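3-oxo-tetronate kinase (Cupriavidus necator, PDB 5DMH) catalyses the ATP-dependent phosphorylation of 3-oxo-tetronate to 3-oxo-tetronate 4-phosphate, a four-carbon acid sugar kinase reaction. Local coordinates at residues L191-Y204 against I218-D232. Sequence-based numbering, arbitrary orientation.
Sequences LQRQSKNKVGLLRY and IAALRSDGVRMAIAD
Val-199 to Leu-202 pairs in parallel with Met-228 to Ala-231, the strand axes 38° apart, while helix 218-223 runs back antiparallel to strand 199-202, their axes 9.4 Å apart. The ladder climbs through Gly-200 N to Met-228 O (2.8 Å), Ile-230 N to Gly-200 O, Leu-202 N to Ile-230 O and Asp-232 N to Leu-202 O. At its start Lys-198 O takes Arg-227 N and, weakly, Met-228 N. Gly-200, bare of any side chain, lets Val-226 CG1 lie against its backbone, 3.6 Å from Gly-200 N. Leu-202 is the main apolar plug on the helix side: with CG anti to its backbone N (chi1 173°), its CD2 reaches Ile-218 CG1 at 3.8 Å, while its CB meets Leu-221 CD1 at 4.0 Å. The small Ala-229 and Ala-231 floor this layer. On the other face, Leu-191 CD2 sits between Ile-230 CD1 (3.7 Å) and the CG of selenomethionine Met-228, bringing the end of helix 187-193 onto this face. At the start of the strands, Asn-197 ND2 and Arg-227 NE both donate to one water, in the guanidinium plane. At the far end Asp-232 OD2 accepts Tyr-204 N (2.8 Å) on its anti side, at the edge of the Tyr-204 ring. Asp-232 OD2 also takes Arg-159 N and OD1 takes Gly-160 N, which should favour the ionised form. An alpha/beta edge of the sugar-binding domain is thus packed mainly by apolar side chains on both faces, with a buried carboxylate tying the first turn of helix 204-207 to the strand ends.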
loop_
_atom_site.group_PDB
_atom_site.type_symbol
_atom_site.label_atom_id
_atom_site.label_comp_id
_atom_site.label_asym_id
_atom_site.label_seq_id
_atom_site.Cartn_x
_atom_site.Cartn_y
_atom_site.Cartn_z
ATOM N N LEU A 191 4.030 -0.498 -18.267
ATOM C CA LEU A 191 5.102 0.275 -17.671
ATOM C C LEU A 191 5.826 1.117 -18.728
ATOM O O LEU A 191 6.186 2.290 -18.469
ATOM C CB LEU A 191 6.095 -0.649 -16.948
ATOM C CG LEU A 191 7.243 0.021 -16.171
ATOM C CD1 LEU A 191 6.745 1.139 -15.241
ATOM C CD2 LEU A 191 7.997 -1.026 -15.386
ATOM N N GLN A 192 6.050 0.541 -19.902
ATOM C CA GLN A 192 6.732 1.274 -20.980
ATOM C C GLN A 192 5.975 2.566 -21.304
ATOM O O GLN A 192 6.578 3.605 -21.553
ATOM C CB GLN A 192 6.902 0.413 -22.245
ATOM C CG GLN A 192 7.760 1.067 -23.336
ATOM C CD GLN A 192 9.149 1.407 -22.869
ATOM O OE1 GLN A 192 10.061 0.582 -22.944
ATOM N NE2 GLN A 192 9.322 2.624 -22.356
ATOM N N ARG A 193 4.646 2.527 -21.216
ATOM C CA ARG A 193 3.854 3.703 -21.605
ATOM C C ARG A 193 4.043 4.891 -20.681
ATOM O O ARG A 193 3.838 6.051 -21.080
ATOM C CB ARG A 193 2.380 3.350 -21.706
ATOM C CG ARG A 193 2.031 2.698 -23.007
ATOM C CD ARG A 193 0.546 2.762 -23.268
ATOM N NE ARG A 193 -0.144 1.723 -22.537
ATOM C CZ ARG A 193 -0.569 0.569 -23.054
ATOM N NH1 ARG A 193 -0.397 0.290 -24.342
ATOM N NH2 ARG A 193 -1.195 -0.309 -22.263
ATOM N N GLN A 194 4.457 4.612 -19.460
ATOM C CA GLN A 194 4.663 5.649 -18.475
ATOM C C GLN A 194 6.159 5.833 -18.148
ATOM O O GLN A 194 6.515 6.421 -17.123
ATOM C CB GLN A 194 3.844 5.352 -17.225
ATOM C CG GLN A 194 4.126 4.040 -16.566
ATOM C CD GLN A 194 3.250 3.800 -15.351
ATOM O OE1 GLN A 194 3.457 4.388 -14.311
ATOM N NE2 GLN A 194 2.290 2.885 -15.477
ATOM N N SER A 195 7.018 5.321 -19.025
ATOM C CA SER A 195 8.475 5.364 -18.822
ATOM C C SER A 195 9.171 5.951 -20.043
ATOM O O SER A 195 8.794 5.669 -21.178
ATOM C CB SER A 195 9.060 3.966 -18.547
ATOM O OG SER A 195 8.437 3.324 -17.452
ATOM N N LYS A 196 10.176 6.787 -19.796
ATOM C CA LYS A 196 10.965 7.410 -20.864
ATOM C C LYS A 196 12.034 6.473 -21.450
ATOM O O LYS A 196 12.350 6.518 -22.635
ATOM C CB LYS A 196 11.639 8.686 -20.332
ATOM C CG LYS A 196 10.669 9.730 -19.842
ATOM C CD LYS A 196 11.303 11.116 -19.789
ATOM C CE LYS A 196 10.411 12.103 -19.045
ATOM N NZ LYS A 196 10.575 11.965 -17.561
ATOM N N ASN A 197 12.544 5.600 -20.599
ATOM C CA ASN A 197 13.638 4.712 -20.920
ATOM C C ASN A 197 13.176 3.258 -21.126
ATOM O O ASN A 197 12.029 2.893 -20.819
ATOM C CB ASN A 197 14.687 4.798 -19.807
ATOM C CG ASN A 197 15.398 6.153 -19.781
ATOM O OD1 ASN A 197 15.622 6.755 -20.818
ATOM N ND2 ASN A 197 15.733 6.633 -18.598
ATOM N N LYS A 198 14.078 2.415 -21.620
ATOM C CA LYS A 198 13.690 1.087 -22.056
ATOM C C LYS A 198 13.229 0.129 -20.938
ATOM O O LYS A 198 13.939 -0.117 -19.962
ATOM C CB LYS A 198 14.847 0.459 -22.855
ATOM C CG LYS A 198 14.618 -0.977 -23.270
ATOM C CD LYS A 198 13.545 -1.137 -24.316
ATOM C CE LYS A 198 13.477 -2.577 -24.788
ATOM N NZ LYS A 198 12.471 -2.806 -25.862
ATOM N N VAL A 199 12.022 -0.417 -21.097
ATOM C CA VAL A 199 11.473 -1.418 -20.172
ATOM C C VAL A 199 11.591 -2.804 -20.776
ATOM O O VAL A 199 11.294 -2.988 -21.938
ATOM C CB VAL A 199 9.967 -1.156 -19.864
ATOM C CG1 VAL A 199 9.394 -2.279 -19.040
ATOM C CG2 VAL A 199 9.814 0.157 -19.148
ATOM N N GLY A 200 12.089 -3.764 -20.009
ATOM C CA GLY A 200 12.236 -5.122 -20.503
ATOM C C GLY A 200 11.591 -6.139 -19.565
ATOM O O GLY A 200 10.706 -5.807 -18.748
ATOM N N LEU A 201 12.051 -7.384 -19.680
ATOM C CA LEU A 201 11.476 -8.502 -18.954
ATOM C C LEU A 201 12.545 -9.434 -18.437
ATOM O O LEU A 201 13.403 -9.890 -19.193
ATOM C CB LEU A 201 10.537 -9.297 -19.854
ATOM C CG LEU A 201 9.872 -10.555 -19.255
ATOM C CD1 LEU A 201 8.932 -10.235 -18.116
ATOM C CD2 LEU A 201 9.122 -11.322 -20.360
ATOM N N LEU A 202 12.469 -9.727 -17.144
ATOM C CA LEU A 202 13.253 -10.787 -16.531
ATOM C C LEU A 202 12.314 -11.993 -16.429
ATOM O O LEU A 202 11.496 -12.067 -15.532
ATOM C CB LEU A 202 13.764 -10.309 -15.168
ATOM C CG LEU A 202 14.484 -11.274 -14.253
ATOM C CD1 LEU A 202 15.690 -11.869 -14.977
ATOM C CD2 LEU A 202 14.933 -10.581 -12.966
ATOM N N ARG A 203 12.418 -12.916 -17.377
ATOM C CA ARG A 203 11.380 -13.920 -17.612
ATOM C C ARG A 203 11.456 -15.095 -16.635
ATOM O O ARG A 203 12.520 -15.404 -16.083
ATOM C CB ARG A 203 11.478 -14.401 -19.073
ATOM C CG ARG A 203 10.278 -15.186 -19.588
ATOM C CD ARG A 203 10.456 -15.607 -21.047
ATOM N NE ARG A 203 10.428 -14.472 -21.949
ATOM C CZ ARG A 203 11.493 -13.878 -22.498
ATOM N NH1 ARG A 203 11.312 -12.825 -23.291
ATOM N NH2 ARG A 203 12.730 -14.326 -22.294
ATOM N N TYR A 204 10.323 -15.766 -16.448
ATOM C CA TYR A 204 10.190 -16.848 -15.473
ATOM C C TYR A 204 11.204 -17.972 -15.619
ATOM O O TYR A 204 11.540 -18.643 -14.636
ATOM C CB TYR A 204 8.785 -17.459 -15.575
ATOM C CG TYR A 204 8.588 -18.259 -16.830
ATOM C CD1 TYR A 204 8.251 -17.649 -18.023
ATOM C CD2 TYR A 204 8.788 -19.632 -16.829
ATOM C CE1 TYR A 204 8.117 -18.378 -19.174
ATOM C CE2 TYR A 204 8.637 -20.375 -17.961
ATOM C CZ TYR A 204 8.292 -19.750 -19.146
ATOM O OH TYR A 204 8.137 -20.474 -20.306
ATOM N N ILE A 218 20.082 -10.582 -15.235
ATOM C CA ILE A 218 20.043 -9.150 -14.958
ATOM C C ILE A 218 21.245 -8.445 -15.564
ATOM O O ILE A 218 21.115 -7.355 -16.150
ATOM C CB ILE A 218 19.932 -8.867 -13.421
ATOM C CG1 ILE A 218 18.509 -9.158 -12.967
ATOM C CG2 ILE A 218 20.354 -7.438 -13.069
ATOM C CD1 ILE A 218 18.361 -9.237 -11.493
ATOM N N ALA A 219 22.428 -9.038 -15.431
ATOM C CA ALA A 219 23.601 -8.435 -16.031
ATOM C C ALA A 219 23.420 -8.360 -17.547
ATOM O O ALA A 219 23.821 -7.382 -18.168
ATOM C CB ALA A 219 24.848 -9.200 -15.680
ATOM N N ALA A 220 22.834 -9.403 -18.157
ATOM C CA ALA A 220 22.614 -9.379 -19.603
ATOM C C ALA A 220 21.582 -8.328 -20.017
ATOM O O ALA A 220 21.737 -7.638 -21.026
ATOM C CB ALA A 220 22.225 -10.739 -20.109
ATOM N N LEU A 221 20.519 -8.186 -19.233
ATOM C CA LEU A 221 19.498 -7.182 -19.535
ATOM C C LEU A 221 20.080 -5.789 -19.488
ATOM O O LEU A 221 19.806 -4.969 -20.357
ATOM C CB LEU A 221 18.327 -7.302 -18.557
ATOM C CG LEU A 221 17.434 -8.526 -18.743
ATOM C CD1 LEU A 221 16.550 -8.717 -17.550
ATOM C CD2 LEU A 221 16.625 -8.412 -20.031
ATOM N N ARG A 222 20.894 -5.526 -18.472
ATOM C CA ARG A 222 21.559 -4.214 -18.334
ATOM C C ARG A 222 22.432 -3.921 -19.546
ATOM O O ARG A 222 22.416 -2.810 -20.088
ATOM C CB ARG A 222 22.417 -4.181 -17.066
ATOM C CG ARG A 222 21.640 -4.163 -15.760
ATOM C CD ARG A 222 22.556 -4.596 -14.598
ATOM N NE ARG A 222 22.628 -3.622 -13.515
ATOM C CZ ARG A 222 23.441 -2.587 -13.481
ATOM N NH1 ARG A 222 24.290 -2.371 -14.482
ATOM N NH2 ARG A 222 23.404 -1.750 -12.445
ATOM N N SER A 223 23.212 -4.914 -19.967
ATOM C CA SER A 223 24.078 -4.779 -21.128
ATOM C C SER A 223 23.238 -4.511 -22.390
ATOM O O SER A 223 23.652 -3.779 -23.282
ATOM C CB SER A 223 24.934 -6.062 -21.273
ATOM O OG SER A 223 25.580 -6.127 -22.522
ATOM N N ASP A 224 22.038 -5.090 -22.434
ATOM C CA ASP A 224 21.116 -4.895 -23.551
ATOM C C ASP A 224 20.492 -3.489 -23.556
ATOM O O ASP A 224 19.833 -3.107 -24.527
ATOM C CB ASP A 224 19.968 -5.901 -23.474
ATOM C CG ASP A 224 20.387 -7.332 -23.784
ATOM O OD1 ASP A 224 21.488 -7.552 -24.314
ATOM O OD2 ASP A 224 19.563 -8.248 -23.496
ATOM N N GLY A 225 20.671 -2.732 -22.475
ATOM C CA GLY A 225 20.126 -1.379 -22.412
ATOM C C GLY A 225 18.785 -1.264 -21.698
ATOM O O GLY A 225 18.137 -0.206 -21.705
ATOM N N VAL A 226 18.357 -2.343 -21.075
ATOM C CA VAL A 226 17.127 -2.329 -20.298
ATOM C C VAL A 226 17.384 -1.546 -19.009
ATOM O O VAL A 226 18.297 -1.847 -18.264
ATOM C CB VAL A 226 16.669 -3.751 -19.958
ATOM C CG1 VAL A 226 15.502 -3.730 -19.005
ATOM C CG2 VAL A 226 16.353 -4.536 -21.248
ATOM N N ARG A 227 16.580 -0.531 -18.754
ATOM C CA ARG A 227 16.746 0.222 -17.512
ATOM C C ARG A 227 15.784 -0.182 -16.401
ATOM O O ARG A 227 16.055 0.050 -15.229
ATOM C CB ARG A 227 16.725 1.707 -17.826
ATOM C CG ARG A 227 17.933 2.010 -18.746
ATOM C CD ARG A 227 18.213 3.472 -18.909
ATOM N NE ARG A 227 18.306 4.157 -17.623
ATOM C CZ ARG A 227 19.430 4.609 -17.078
ATOM N NH1 ARG A 227 20.605 4.448 -17.676
ATOM N NH2 ARG A 227 19.375 5.229 -15.911
HETATM N N MSE A 228 14.683 -0.820 -16.769
HETATM C CA MSE A 228 13.770 -1.393 -15.801
HETATM C C MSE A 228 13.143 -2.657 -16.392
HETATM O O MSE A 228 12.662 -2.642 -17.521
HETATM C CB MSE A 228 12.672 -0.380 -15.425
HETATM C CG MSE A 228 11.670 -0.897 -14.456
HETATM SE SE MSE A 228 10.937 0.659 -13.423
HETATM C CE MSE A 228 10.974 1.978 -14.761
ATOM N N ALA A 229 13.156 -3.736 -15.630
ATOM C CA ALA A 229 12.585 -5.000 -16.099
ATOM C C ALA A 229 11.449 -5.444 -15.208
ATOM O O ALA A 229 11.615 -5.542 -13.983
ATOM C CB ALA A 229 13.647 -6.092 -16.125
ATOM N N ILE A 230 10.308 -5.723 -15.828
ATOM C CA ILE A 230 9.248 -6.465 -15.164
ATOM C C ILE A 230 9.864 -7.809 -14.783
ATOM O O ILE A 230 10.530 -8.411 -15.601
ATOM C CB ILE A 230 8.067 -6.692 -16.104
ATOM C CG1 ILE A 230 7.414 -5.364 -16.530
ATOM C CG2 ILE A 230 7.033 -7.612 -15.456
ATOM C CD1 ILE A 230 6.888 -4.527 -15.392
ATOM N N ALA A 231 9.708 -8.253 -13.539
ATOM C CA ALA A 231 10.213 -9.579 -13.146
ATOM C C ALA A 231 9.076 -10.566 -12.934
ATOM O O ALA A 231 8.185 -10.331 -12.104
ATOM C CB ALA A 231 11.053 -9.489 -11.890
ATOM N N ASP A 232 9.129 -11.673 -13.674
ATOM C CA ASP A 232 8.190 -12.766 -13.480
ATOM C C ASP A 232 8.368 -13.413 -12.090
ATOM O O ASP A 232 9.465 -13.503 -11.535
ATOM C CB ASP A 232 8.335 -13.856 -14.573
ATOM C CG ASP A 232 7.752 -13.471 -15.931
ATOM O OD1 ASP A 232 7.034 -12.440 -16.048
ATOM O OD2 ASP A 232 8.030 -14.233 -16.906
HETATM O O HOH W 1 16.129 4.857 -16.122
#